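Local coordinates for flagellar hook associated protein type 3 FlgL (Legionella pneumophila subsp. pneumophila, PDB 5YTI), which is a flagellar hook-filament junction protein of the flagellin family and probably has a structural role, helping to join the hook to the filament, at residues T227-N231 with P280-D284. Numbering follows the deposited sequence.
Sequences TFALN and PKAGD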
loop_
_atom_site.group_PDB
_atom_site.type_symbol
_atom_site.label_atom_id
_atom_site.label_comp_id
_atom_site.label_asym_id
_atom_site.label_seq_id
_atom_site.Cartn_x
_atom_site.Cartn_y
_atom_site.Cartn_z
ATOM N N THR A 227 -23.001 -11.553 -8.501
ATOM C CA THR A 227 -24.088 -12.426 -8.133
ATOM C C THR A 227 -24.339 -13.295 -9.377
ATOM O O THR A 227 -24.520 -12.770 -10.495
ATOM C CB THR A 227 -25.329 -11.579 -7.677
ATOM O OG1 THR A 227 -25.250 -10.255 -8.222
ATOM C CG2 THR A 227 -25.376 -11.372 -6.135
ATOM N N PHE A 228 -24.284 -14.616 -9.200
ATOM C CA PHE A 228 -24.643 -15.556 -10.277
ATOM C C PHE A 228 -26.133 -15.921 -10.218
ATOM O O PHE A 228 -26.650 -16.337 -9.172
ATOM C CB PHE A 228 -23.768 -16.834 -10.208
ATOM C CG PHE A 228 -22.294 -16.551 -10.257
ATOM C CD1 PHE A 228 -21.648 -16.400 -11.452
ATOM C CD2 PHE A 228 -21.580 -16.375 -9.105
ATOM C CE1 PHE A 228 -20.316 -16.075 -11.496
ATOM C CE2 PHE A 228 -20.242 -16.053 -9.138
ATOM C CZ PHE A 228 -19.612 -15.894 -10.337
ATOM N N ALA A 229 -26.851 -15.761 -11.321
ATOM C CA ALA A 229 -28.252 -16.189 -11.331
ATOM C C ALA A 229 -28.765 -16.507 -12.745
ATOM O O ALA A 229 -27.962 -16.629 -13.688
ATOM C CB ALA A 229 -29.140 -15.161 -10.614
ATOM N N LEU A 230 -30.099 -16.625 -12.877
ATOM C CA LEU A 230 -30.750 -17.279 -14.039
ATOM C C LEU A 230 -31.405 -16.391 -15.096
ATOM O O LEU A 230 -32.098 -15.409 -14.803
ATOM C CB LEU A 230 -31.785 -18.302 -13.550
ATOM C CG LEU A 230 -31.175 -19.483 -12.779
ATOM C CD1 LEU A 230 -32.272 -20.281 -12.081
ATOM C CD2 LEU A 230 -30.331 -20.361 -13.704
ATOM N N ASN A 231 -31.139 -16.779 -16.339
ATOM C CA ASN A 231 -31.909 -16.366 -17.510
ATOM C C ASN A 231 -33.355 -16.794 -17.364
ATOM O O ASN A 231 -33.659 -17.773 -16.664
ATOM C CB ASN A 231 -31.365 -17.054 -18.775
ATOM C CG ASN A 231 -30.466 -16.158 -19.594
ATOM O OD1 ASN A 231 -30.389 -14.954 -19.358
ATOM N ND2 ASN A 231 -29.793 -16.739 -20.579
ATOM N N PRO A 280 -20.619 -22.536 -10.474
ATOM C CA PRO A 280 -21.467 -22.039 -9.410
ATOM C C PRO A 280 -22.924 -22.450 -9.574
ATOM O O PRO A 280 -23.313 -22.940 -10.635
ATOM C CB PRO A 280 -21.366 -20.520 -9.559
ATOM C CG PRO A 280 -21.005 -20.288 -10.983
ATOM C CD PRO A 280 -20.173 -21.473 -11.381
ATOM N N LYS A 281 -23.703 -22.244 -8.511
ATOM C CA LYS A 281 -25.171 -22.352 -8.522
ATOM C C LYS A 281 -25.733 -20.933 -8.447
ATOM O O LYS A 281 -25.031 -20.028 -8.003
ATOM C CB LYS A 281 -25.676 -23.112 -7.292
ATOM C CG LYS A 281 -24.975 -24.424 -7.004
ATOM C CD LYS A 281 -25.531 -25.545 -7.849
ATOM C CE LYS A 281 -25.581 -26.816 -7.037
ATOM N NZ LYS A 281 -25.952 -27.928 -7.938
ATOM N N ALA A 282 -26.992 -20.733 -8.844
ATOM C CA ALA A 282 -27.606 -19.402 -8.715
ATOM C C ALA A 282 -27.564 -18.955 -7.258
ATOM O O ALA A 282 -27.669 -19.788 -6.343
ATOM C CB ALA A 282 -29.036 -19.405 -9.220
ATOM N N GLY A 283 -27.375 -17.651 -7.051
ATOM C CA GLY A 283 -27.368 -17.070 -5.707
ATOM C C GLY A 283 -26.001 -16.985 -5.050
ATOM O O GLY A 283 -25.782 -16.181 -4.130
ATOM N N ASP A 284 -25.078 -17.830 -5.497
ATOM C CA ASP A 284 -23.693 -17.709 -5.069
ATOM C C ASP A 284 -23.242 -16.285 -5.356
ATOM O O ASP A 284 -23.708 -15.644 -6.312
ATOM C CB ASP A 284 -22.803 -18.732 -5.787
ATOM C CG ASP A 284 -23.005 -20.144 -5.265
ATOM O OD1 ASP A 284 -23.849 -20.312 -4.364
ATOM O OD2 ASP A 284 -22.322 -21.086 -5.726
#
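A type II beta turn, K281 to D284, runs into a G1 beta bulge in which G283 and D284 together face F228 of strand 224-230. The N-H of F228 donates to D284 O at 3.1 Å, and F228 O accepts from G283 N. Both bonds are nearly straight. A282 CA also approaches F228 O, in a C-H...O contact of 3.2 Å. The turn leads directly into strand 285-290, which pairs antiparallel with 224-230 in a five-stranded sheet, and strand 236-242 flanks 224-230 on its other side. G283 is both the third residue of the turn and position 1 of the bulge. At its positive phi of 92° a CB would press on A282 O. With CG anti to the carbonyl carbon (chi1 -56°), the buried F228 ring is placed beside its backbone N, with its CD2 edge near D284 O. One face lies under P280 CG, a CH-pi contact 4.1 Å from the ring centroid. Farther along the strand, A282 CB rests against A229 CA at 3.9 Å and L230 CG at 4.2 Å. The D284 carboxylate turns away from the strand. OD1 accepts from T203 N and OD2 from G204 N, while K281 N adds a weak bond to OD2.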